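Phosphoserine aminotransferase (Bacillus alcalophilus, PDB 1W23) catalyses the reversible, pyridoxal phosphate-dependent transfer of an amino group between glutamate and 3-phosphohydroxypyruvate, the second step of serine biosynthesis from 3-phosphoglycerate. Local coordinates at residues 55-60 with 176-181; 86-91 with 108-113; 313-318 with 353-358. All blocks are in the same frame, centred on the assembly; numbering follows the deposited sequence.

Contacts 1 and 2 belong to the part of the fold built round the seven-stranded mixed sheet; contact 3 joins two helices, 306-318 and 343-359, near the end of the chain. In sequence, contact 2 falls between the two halves of contact 1, whereas contact 3 opens only after both have closed. Their centres are about 29 Å (1 and 2), about 35 Å (1 and 3) and about 46 Å (2 and 3) apart, and none touches another. Contacts 2 and 3 lie on opposite sides of the chain's centre. The three sample separate places: contact 1 is buried, nearest the cofactor lysine; contact 2, beside the second subunit, and contact 3, at the surface, lie away from the active site.

Contact 1 of 3, residues 55-60 with 176-181; sequences NLLREL and DILSRP
L178 reaches from a type II beta turn to helix 44-61 and meets L57 and L60 there, in the fold-type I architecture of class-V aminotransferases. The turn, D176 to S179, follows strand 169-172, which carries the cofactor-binding D172. L178 takes its third position, in a left-handed backbone conformation, and its CB points toward the helix.

Followed outward, the L178 side chain makes its helix contacts through its two methyls. CB and CG stay more than 4.5 Å from L60; CG is anti to the backbone N (chi1 -163°), which carries the fork toward the helix. At the tip, L178 CD1 comes within 4.1 Å of L60 CB. L178 CD2 does more: it lies as close to L60 CB and 4.0 Å from L60 CD1. The two side chains cross at about a right angle, with both methyls of one against the root of the other. L178 CD2 also approaches L57 CD2 at 4.3 Å, although L57 has two conformers and this touch describes one of them. L251 of helix 241-256 packs on both L57 and L178, joining a second helix to the apolar cluster. The L178 side chain is about 10 Å from that of K196, the lysine that can carry the cofactor but is not attached to it in this structure.

Behind the leucine, polar bonds hold the turn. I177 O and L178 O accept from N197 and N339. R180 NH2 forms a salt bridge of 3.0 Å with D176 OD2, an oxygen that also accepts from Q157. D176 O is gripped twice by S179: its N closes the turn at 3.2 Å, while its OG, at 2.7 Å, lies in the carbonyl plane on a lone pair.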
loop_
_atom_site.group_PDB
_atom_site.type_symbol
_atom_site.label_atom_id
_atom_site.label_comp_id
_atom_site.label_asym_id
_atom_site.label_seq_id
_atom_site.Cartn_x
_atom_site.Cartn_y
_atom_site.Cartn_z
ATOM N N ASN A 55 6.026 18.448 -3.851
ATOM C CA ASN A 55 6.646 19.627 -4.478
ATOM C C ASN A 55 7.568 19.233 -5.633
ATOM O O ASN A 55 7.622 19.954 -6.638
ATOM C CB ASN A 55 7.383 20.425 -3.400
ATOM C CG ASN A 55 6.370 21.126 -2.481
ATOM O OD1 ASN A 55 5.183 21.254 -2.747
ATOM N ND2 ASN A 55 6.887 21.592 -1.350
ATOM N N LEU A 56 8.265 18.116 -5.514
ATOM C CA LEU A 56 9.128 17.643 -6.592
ATOM C C LEU A 56 8.277 17.250 -7.781
ATOM O O LEU A 56 8.601 17.581 -8.929
ATOM C CB LEU A 56 9.982 16.476 -6.112
ATOM C CG LEU A 56 11.147 16.831 -5.210
ATOM C CD1 LEU A 56 11.736 15.624 -4.488
ATOM C CD2 LEU A 56 12.227 17.506 -6.051
ATOM N N LEU A 57 7.170 16.508 -7.567
ATOM C CA LEU A 57 6.319 16.176 -8.700
ATOM C C LEU A 57 5.761 17.417 -9.415
ATOM O O LEU A 57 5.722 17.511 -10.633
ATOM C CB LEU A 57 5.121 15.317 -8.224
ATOM C CG LEU A 57 5.373 13.831 -8.170
ATOM C CD1 LEU A 57 4.415 13.074 -7.254
ATOM C CD2 LEU A 57 5.284 13.246 -9.580
ATOM N N ARG A 58 5.372 18.390 -8.576
ATOM C CA ARG A 58 4.815 19.628 -9.094
ATOM C C ARG A 58 5.787 20.373 -9.959
ATOM O O ARG A 58 5.457 20.851 -11.033
ATOM C CB ARG A 58 4.384 20.471 -7.918
ATOM C CG ARG A 58 3.735 21.753 -8.271
ATOM C CD ARG A 58 3.015 22.419 -7.077
ATOM N NE ARG A 58 1.984 21.554 -6.439
ATOM C CZ ARG A 58 0.750 21.451 -6.957
ATOM N NH1 ARG A 58 0.261 22.074 -8.018
ATOM N NH2 ARG A 58 -0.154 20.658 -6.347
ATOM N N GLU A 59 7.035 20.477 -9.478
ATOM C CA GLU A 59 8.095 21.151 -10.242
ATOM C C GLU A 59 8.403 20.359 -11.512
ATOM O O GLU A 59 8.555 20.944 -12.603
ATOM C CB GLU A 59 9.377 21.290 -9.372
ATOM C CG GLU A 59 10.580 21.864 -10.031
ATOM C CD GLU A 59 11.836 21.908 -9.159
ATOM O OE1 GLU A 59 11.818 21.411 -8.002
ATOM O OE2 GLU A 59 12.812 22.370 -9.763
ATOM N N LEU A 60 8.580 19.042 -11.407
ATOM C CA LEU A 60 9.070 18.248 -12.503
ATOM C C LEU A 60 8.072 18.161 -13.623
ATOM O O LEU A 60 8.496 18.164 -14.797
ATOM C CB LEU A 60 9.472 16.857 -12.005
ATOM C CG LEU A 60 10.731 16.804 -11.192
ATOM C CD1 LEU A 60 10.854 15.467 -10.448
ATOM C CD2 LEU A 60 11.957 17.035 -12.069
ATOM N N ASP A 176 4.310 5.232 -18.162
ATOM C CA ASP A 176 5.130 6.286 -18.751
ATOM C C ASP A 176 5.072 7.616 -18.027
ATOM O O ASP A 176 5.699 8.581 -18.506
ATOM C CB ASP A 176 4.860 6.496 -20.247
ATOM C CG ASP A 176 3.541 7.194 -20.574
ATOM O OD1 ASP A 176 2.749 7.402 -19.610
ATOM O OD2 ASP A 176 3.333 7.493 -21.777
ATOM N N ILE A 177 4.480 7.715 -16.856
ATOM C CA ILE A 177 4.467 9.024 -16.158
ATOM C C ILE A 177 5.902 9.486 -15.868
ATOM O O ILE A 177 6.750 8.744 -15.419
ATOM C CB ILE A 177 3.658 8.931 -14.859
ATOM C CG1 ILE A 177 3.440 10.297 -14.237
ATOM C CG2 ILE A 177 4.241 7.895 -13.881
ATOM C CD1 ILE A 177 2.382 10.362 -13.150
ATOM N N LEU A 178 6.123 10.768 -16.121
ATOM C CA LEU A 178 7.430 11.409 -15.836
ATOM C C LEU A 178 8.590 10.741 -16.538
ATOM O O LEU A 178 9.724 10.751 -16.099
ATOM C CB LEU A 178 7.654 11.579 -14.330
ATOM C CG LEU A 178 8.717 12.540 -13.860
ATOM C CD1 LEU A 178 8.929 13.765 -14.690
ATOM C CD2 LEU A 178 8.474 12.893 -12.377
ATOM N N SER A 179 8.288 10.281 -17.781
ATOM C CA SER A 179 9.322 9.858 -18.728
ATOM C C SER A 179 9.638 10.922 -19.785
ATOM O O SER A 179 10.515 10.706 -20.615
ATOM C CB SER A 179 8.893 8.577 -19.431
ATOM O OG SER A 179 7.725 8.770 -20.206
ATOM N N ARG A 180 8.900 12.013 -19.724
ATOM C CA ARG A 180 8.925 13.098 -20.706
ATOM C C ARG A 180 8.111 14.240 -20.162
ATOM O O ARG A 180 7.297 14.057 -19.258
ATOM C CB ARG A 180 8.384 12.615 -22.065
ATOM C CG ARG A 180 7.013 11.961 -21.969
ATOM C CD ARG A 180 6.615 11.320 -23.295
ATOM N NE ARG A 180 5.305 10.659 -23.094
ATOM C CZ ARG A 180 4.535 10.227 -24.098
ATOM N NH1 ARG A 180 4.914 10.314 -25.384
ATOM N NH2 ARG A 180 3.325 9.694 -23.820
ATOM N N PRO A 181 8.249 15.435 -20.746
ATOM C CA PRO A 181 7.354 16.531 -20.334
ATOM C C PRO A 181 5.899 16.213 -20.637
ATOM O O PRO A 181 5.593 15.475 -21.571
ATOM C CB PRO A 181 7.870 17.734 -21.154
ATOM C CG PRO A 181 9.308 17.384 -21.444
ATOM C CD PRO A 181 9.231 15.875 -21.735
#

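Contact 2 of 3, residues 86-91 with 108-113; sequences NLLTKG and KEAKLL
A110 O receives the backbone N of L113 at 2.9 Å, and L88 CD2 rests against this same oxygen at 3.7 Å. The contact thus brings the residue just after helix 75-87 against the C-terminal part of helix 101-111. That second helix is the connection of a beta-alpha-beta crossover between the adjacent parallel strands 93-98 and 115-121.

L88 is the centre of an inverse gamma turn, which takes the chain out of the helix; the bond from T89 N to L87 O is correspondingly weak. The L88 side chain is extended, with CG anti to the backbone N (chi1 -176°), and only one branch does the touching. Besides the carbonyl oxygen, L88 CD2 meets A110 CB at 4.3 Å, so one methyl lies against both the backbone and the side chain of A110.

A110 is buried, with T116 and Y144 of two sheet strands packed on it. The L113 side chain instead packs on T81, P84 and M85, adding a second link to helix 75-87. Nearby, E109 hydrogen-bonds through OE2 to T222 of the second subunit, which places this packing beside the dimer interface.

A water lies 2.8 Å from L88 O and 3.1 Å from L113 O and can donate to either, though other acceptors compete for its protons. Close by, L88 CD2 is 4.4 Å from L113 C.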
loop_
_atom_site.group_PDB
_atom_site.type_symbol
_atom_site.label_atom_id
_atom_site.label_comp_id
_atom_site.label_asym_id
_atom_site.label_seq_id
_atom_site.Cartn_x
_atom_site.Cartn_y
_atom_site.Cartn_z
ATOM N N ASN A 86 -16.668 7.835 -8.416
ATOM C CA ASN A 86 -16.750 9.240 -8.141
ATOM C C ASN A 86 -17.338 10.054 -9.261
ATOM O O ASN A 86 -18.009 11.037 -8.954
ATOM C CB ASN A 86 -15.362 9.800 -7.746
ATOM C CG ASN A 86 -14.943 9.424 -6.342
ATOM O OD1 ASN A 86 -15.018 10.252 -5.419
ATOM N ND2 ASN A 86 -14.521 8.165 -6.136
ATOM N N LEU A 87 -17.116 9.719 -10.512
ATOM C CA LEU A 87 -17.525 10.567 -11.626
ATOM C C LEU A 87 -18.618 9.975 -12.513
ATOM O O LEU A 87 -19.265 10.723 -13.266
ATOM C CB LEU A 87 -16.294 10.904 -12.516
ATOM C CG LEU A 87 -15.292 11.931 -12.019
ATOM C CD1 LEU A 87 -14.266 12.155 -13.138
ATOM C CD2 LEU A 87 -15.974 13.228 -11.548
ATOM N N LEU A 88 -18.838 8.682 -12.499
ATOM C CA LEU A 88 -19.839 8.084 -13.412
ATOM C C LEU A 88 -21.190 8.132 -12.748
ATOM O O LEU A 88 -21.624 7.188 -12.079
ATOM C CB LEU A 88 -19.364 6.677 -13.798
ATOM C CG LEU A 88 -20.249 5.953 -14.821
ATOM C CD1 LEU A 88 -20.544 6.807 -16.020
ATOM C CD2 LEU A 88 -19.637 4.631 -15.270
ATOM N N THR A 89 -21.885 9.234 -12.911
ATOM C CA THR A 89 -23.169 9.479 -12.257
ATOM C C THR A 89 -24.305 9.040 -13.162
ATOM O O THR A 89 -24.152 8.813 -14.383
ATOM C CB THR A 89 -23.357 10.972 -11.958
ATOM O OG1 THR A 89 -23.302 11.684 -13.184
ATOM C CG2 THR A 89 -22.262 11.515 -11.084
ATOM N N LYS A 90 -25.495 8.897 -12.600
ATOM C CA LYS A 90 -26.649 8.492 -13.369
ATOM C C LYS A 90 -26.876 9.417 -14.555
ATOM O O LYS A 90 -26.851 10.660 -14.452
ATOM C CB LYS A 90 -27.888 8.567 -12.477
ATOM C CG LYS A 90 -29.142 8.038 -13.102
ATOM C CD LYS A 90 -30.254 7.989 -12.032
ATOM C CE LYS A 90 -31.559 7.689 -12.741
ATOM N NZ LYS A 90 -32.681 7.554 -11.770
ATOM N N GLY A 91 -27.104 8.780 -15.703
ATOM C CA GLY A 91 -27.340 9.602 -16.881
ATOM C C GLY A 91 -26.098 9.934 -17.672
ATOM O O GLY A 91 -26.248 10.502 -18.752
ATOM N N LYS A 108 -13.802 -2.493 -17.850
ATOM C CA LYS A 108 -14.551 -3.548 -17.153
ATOM C C LYS A 108 -15.093 -3.020 -15.832
ATOM O O LYS A 108 -16.232 -3.289 -15.443
ATOM C CB LYS A 108 -13.696 -4.785 -16.968
ATOM C CG LYS A 108 -14.261 -5.878 -16.110
ATOM C CD LYS A 108 -13.273 -7.013 -15.875
ATOM C CE LYS A 108 -13.666 -8.049 -14.841
ATOM N NZ LYS A 108 -14.969 -8.716 -15.122
ATOM N N GLU A 109 -14.255 -2.282 -15.067
ATOM C CA GLU A 109 -14.707 -1.816 -13.765
ATOM C C GLU A 109 -15.772 -0.754 -13.894
ATOM O O GLU A 109 -16.704 -0.699 -13.070
ATOM C CB GLU A 109 -13.524 -1.321 -12.932
ATOM C CG GLU A 109 -12.537 -2.400 -12.597
ATOM C CD GLU A 109 -13.167 -3.628 -11.977
ATOM O OE1 GLU A 109 -13.920 -3.475 -10.973
ATOM O OE2 GLU A 109 -12.889 -4.740 -12.488
ATOM N N ALA A 110 -15.682 0.118 -14.884
ATOM C CA ALA A 110 -16.731 1.096 -15.095
ATOM C C ALA A 110 -18.048 0.463 -15.470
ATOM O O ALA A 110 -19.114 0.938 -15.031
ATOM C CB ALA A 110 -16.304 2.138 -16.130
ATOM N N LYS A 111 -18.050 -0.628 -16.228
ATOM C CA LYS A 111 -19.263 -1.309 -16.657
ATOM C C LYS A 111 -20.024 -1.827 -15.471
ATOM O O LYS A 111 -21.280 -1.909 -15.532
ATOM C CB LYS A 111 -18.924 -2.511 -17.517
ATOM C CG LYS A 111 -18.487 -2.204 -18.888
ATOM C CD LYS A 111 -18.642 -3.445 -19.786
ATOM C CE LYS A 111 -18.409 -3.125 -21.201
ATOM N NZ LYS A 111 -17.963 -4.058 -22.236
ATOM N N LEU A 112 -19.364 -2.157 -14.364
ATOM C CA LEU A 112 -20.062 -2.569 -13.171
ATOM C C LEU A 112 -20.837 -1.439 -12.502
ATOM O O LEU A 112 -21.782 -1.687 -11.711
ATOM C CB LEU A 112 -19.075 -3.173 -12.122
ATOM C CG LEU A 112 -18.349 -4.454 -12.553
ATOM C CD1 LEU A 112 -17.262 -4.981 -11.576
ATOM C CD2 LEU A 112 -19.403 -5.541 -12.852
ATOM N N LEU A 113 -20.475 -0.223 -12.790
ATOM C CA LEU A 113 -21.025 0.913 -12.055
ATOM C C LEU A 113 -21.930 1.820 -12.862
ATOM O O LEU A 113 -22.670 2.651 -12.332
ATOM C CB LEU A 113 -19.867 1.720 -11.494
ATOM C CG LEU A 113 -19.037 0.924 -10.474
ATOM C CD1 LEU A 113 -17.782 1.723 -10.148
ATOM C CD2 LEU A 113 -19.832 0.587 -9.213
HETATM O O HOH W 1 -23.700 5.519 -13.035
#

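Contact 3 of 3, residues 313-318 with 353-358; sequences LAKAKE and MIQFKE
K315 and F356 point their CB atoms toward each other's helix, and their CA atoms, 8.3 Å apart, are the closest CA pair of the two segments. Contact is made by the first two carbons of the lysine side chain: K315 CB and CG both lie 4.3 Å from F356 CD1, CB coming obliquely to the ring. F356 CG is anti to its backbone N (chi1 -173°), which carries the ring out across the gap between the helices.

Beyond CG the lysine chain departs from the ring. A bend at chi2 (66°) sends it past Q355, where K315 CE comes 4.4 Å from Q355 NE2, a distant van der Waals approach between the ends of two side chains. K315 NZ then bonds E318 OE1 at 2.7 Å, met nearly along the C-O axis of that oxygen, in a salt bridge that ties the ammonium back to its own helix.

F312 of helix 306-318 packs edge-to-face with F356, and the F356 side chain also touches Q311, L303 and Y285. On the neighbouring face of helix 343-359, M353 packs on F312 and on T277 and I278, so that this helix lies against both helix 306-318 and the end of helix 259-279.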
loop_
_atom_site.group_PDB
_atom_site.type_symbol
_atom_site.label_atom_id
_atom_site.label_comp_id
_atom_site.label_asym_id
_atom_site.label_seq_id
_atom_site.Cartn_x
_atom_site.Cartn_y
_atom_site.Cartn_z
ATOM N N LEU A 313 14.957 -16.460 -25.173
ATOM C CA LEU A 313 14.675 -16.080 -23.781
ATOM C C LEU A 313 15.509 -16.912 -22.810
ATOM O O LEU A 313 15.975 -16.427 -21.770
ATOM C CB LEU A 313 13.184 -16.185 -23.483
ATOM C CG LEU A 313 12.335 -15.096 -24.168
ATOM C CD1 LEU A 313 10.864 -15.454 -24.068
ATOM C CD2 LEU A 313 12.635 -13.724 -23.565
ATOM N N ALA A 314 15.765 -18.194 -23.145
ATOM C CA ALA A 314 16.615 -19.024 -22.304
ATOM C C ALA A 314 18.066 -18.541 -22.319
ATOM O O ALA A 314 18.702 -18.522 -21.267
ATOM C CB ALA A 314 16.531 -20.509 -22.725
ATOM N N LYS A 315 18.544 -18.135 -23.461
ATOM C CA LYS A 315 19.903 -17.618 -23.552
ATOM C C LYS A 315 20.000 -16.327 -22.783
ATOM O O LYS A 315 20.978 -16.062 -22.069
ATOM C CB LYS A 315 20.283 -17.416 -25.031
ATOM C CG LYS A 315 21.680 -16.915 -25.247
ATOM C CD LYS A 315 22.692 -17.936 -24.813
ATOM C CE LYS A 315 24.075 -17.401 -25.129
ATOM N NZ LYS A 315 25.128 -18.266 -24.518
ATOM N N ALA A 316 18.999 -15.462 -22.922
ATOM C CA ALA A 316 18.995 -14.186 -22.199
ATOM C C ALA A 316 19.069 -14.451 -20.694
ATOM O O ALA A 316 19.849 -13.829 -19.971
ATOM C CB ALA A 316 17.751 -13.400 -22.569
ATOM N N LYS A 317 18.276 -15.384 -20.188
ATOM C CA LYS A 317 18.293 -15.678 -18.770
ATOM C C LYS A 317 19.663 -16.175 -18.329
ATOM O O LYS A 317 20.186 -15.765 -17.262
ATOM C CB LYS A 317 17.195 -16.688 -18.402
ATOM C CG LYS A 317 16.960 -16.933 -16.926
ATOM C CD LYS A 317 15.816 -17.929 -16.652
ATOM C CE LYS A 317 15.172 -17.733 -15.295
ATOM N NZ LYS A 317 13.948 -18.547 -15.003
ATOM N N GLU A 318 20.287 -17.063 -19.137
ATOM C CA GLU A 318 21.615 -17.594 -18.863
ATOM C C GLU A 318 22.621 -16.463 -18.767
ATOM O O GLU A 318 23.563 -16.561 -17.960
ATOM C CB GLU A 318 21.991 -18.597 -19.966
ATOM C CG GLU A 318 23.347 -19.238 -19.814
ATOM C CD GLU A 318 24.433 -18.811 -20.746
ATOM O OE1 GLU A 318 24.250 -18.464 -21.927
ATOM O OE2 GLU A 318 25.599 -18.846 -20.225
ATOM N N MET A 353 21.244 -9.783 -28.705
ATOM C CA MET A 353 20.371 -9.965 -29.859
ATOM C C MET A 353 21.160 -10.194 -31.152
ATOM O O MET A 353 20.804 -11.053 -31.997
ATOM C CB MET A 353 19.415 -8.783 -30.018
ATOM C CG MET A 353 18.345 -8.750 -28.928
ATOM S SD MET A 353 17.323 -7.280 -28.869
ATOM C CE MET A 353 16.237 -7.540 -30.312
ATOM N N ILE A 354 22.221 -9.431 -31.355
ATOM C CA ILE A 354 23.038 -9.579 -32.569
ATOM C C ILE A 354 23.706 -10.939 -32.568
ATOM O O ILE A 354 23.702 -11.657 -33.566
ATOM C CB ILE A 354 24.041 -8.426 -32.699
ATOM C CG1 ILE A 354 23.322 -7.114 -32.989
ATOM C CG2 ILE A 354 25.091 -8.743 -33.797
ATOM C CD1 ILE A 354 24.186 -5.899 -32.882
ATOM N N GLN A 355 24.291 -11.315 -31.435
ATOM C CA GLN A 355 24.988 -12.596 -31.357
ATOM C C GLN A 355 24.030 -13.759 -31.559
ATOM O O GLN A 355 24.354 -14.724 -32.273
ATOM C CB GLN A 355 25.765 -12.694 -30.024
ATOM C CG GLN A 355 26.505 -14.031 -29.817
ATOM C CD GLN A 355 27.123 -14.192 -28.429
ATOM O OE1 GLN A 355 27.764 -13.309 -27.844
ATOM N NE2 GLN A 355 26.903 -15.338 -27.809
ATOM N N PHE A 356 22.846 -13.684 -30.975
ATOM C CA PHE A 356 21.887 -14.813 -31.113
ATOM C C PHE A 356 21.480 -14.958 -32.564
ATOM O O PHE A 356 21.388 -16.067 -33.096
ATOM C CB PHE A 356 20.691 -14.576 -30.177
ATOM C CG PHE A 356 19.765 -15.770 -30.138
ATOM C CD1 PHE A 356 20.014 -16.803 -29.246
ATOM C CD2 PHE A 356 18.700 -15.835 -31.011
ATOM C CE1 PHE A 356 19.194 -17.915 -29.293
ATOM C CE2 PHE A 356 17.866 -16.946 -31.030
ATOM C CZ PHE A 356 18.107 -17.987 -30.172
ATOM N N LYS A 357 21.212 -13.857 -33.251
ATOM C CA LYS A 357 20.877 -13.865 -34.668
ATOM C C LYS A 357 21.993 -14.451 -35.495
ATOM O O LYS A 357 21.776 -15.329 -36.346
ATOM C CB LYS A 357 20.570 -12.431 -35.115
ATOM C CG LYS A 357 20.313 -12.233 -36.598
ATOM C CD LYS A 357 20.232 -10.742 -36.908
ATOM C CE LYS A 357 21.579 -9.977 -36.948
ATOM N NZ LYS A 357 21.470 -8.561 -37.392
ATOM N N GLU A 358 23.224 -13.955 -35.247
ATOM C CA GLU A 358 24.340 -14.439 -36.066
ATOM C C GLU A 358 24.626 -15.904 -35.838
ATOM O O GLU A 358 25.176 -16.601 -36.733
ATOM C CB GLU A 358 25.588 -13.614 -35.706
ATOM C CG GLU A 358 25.484 -12.161 -36.151
ATOM C CD GLU A 358 26.653 -11.278 -35.851
ATOM O OE1 GLU A 358 26.673 -10.187 -36.487
ATOM O OE2 GLU A 358 27.559 -11.647 -35.055
#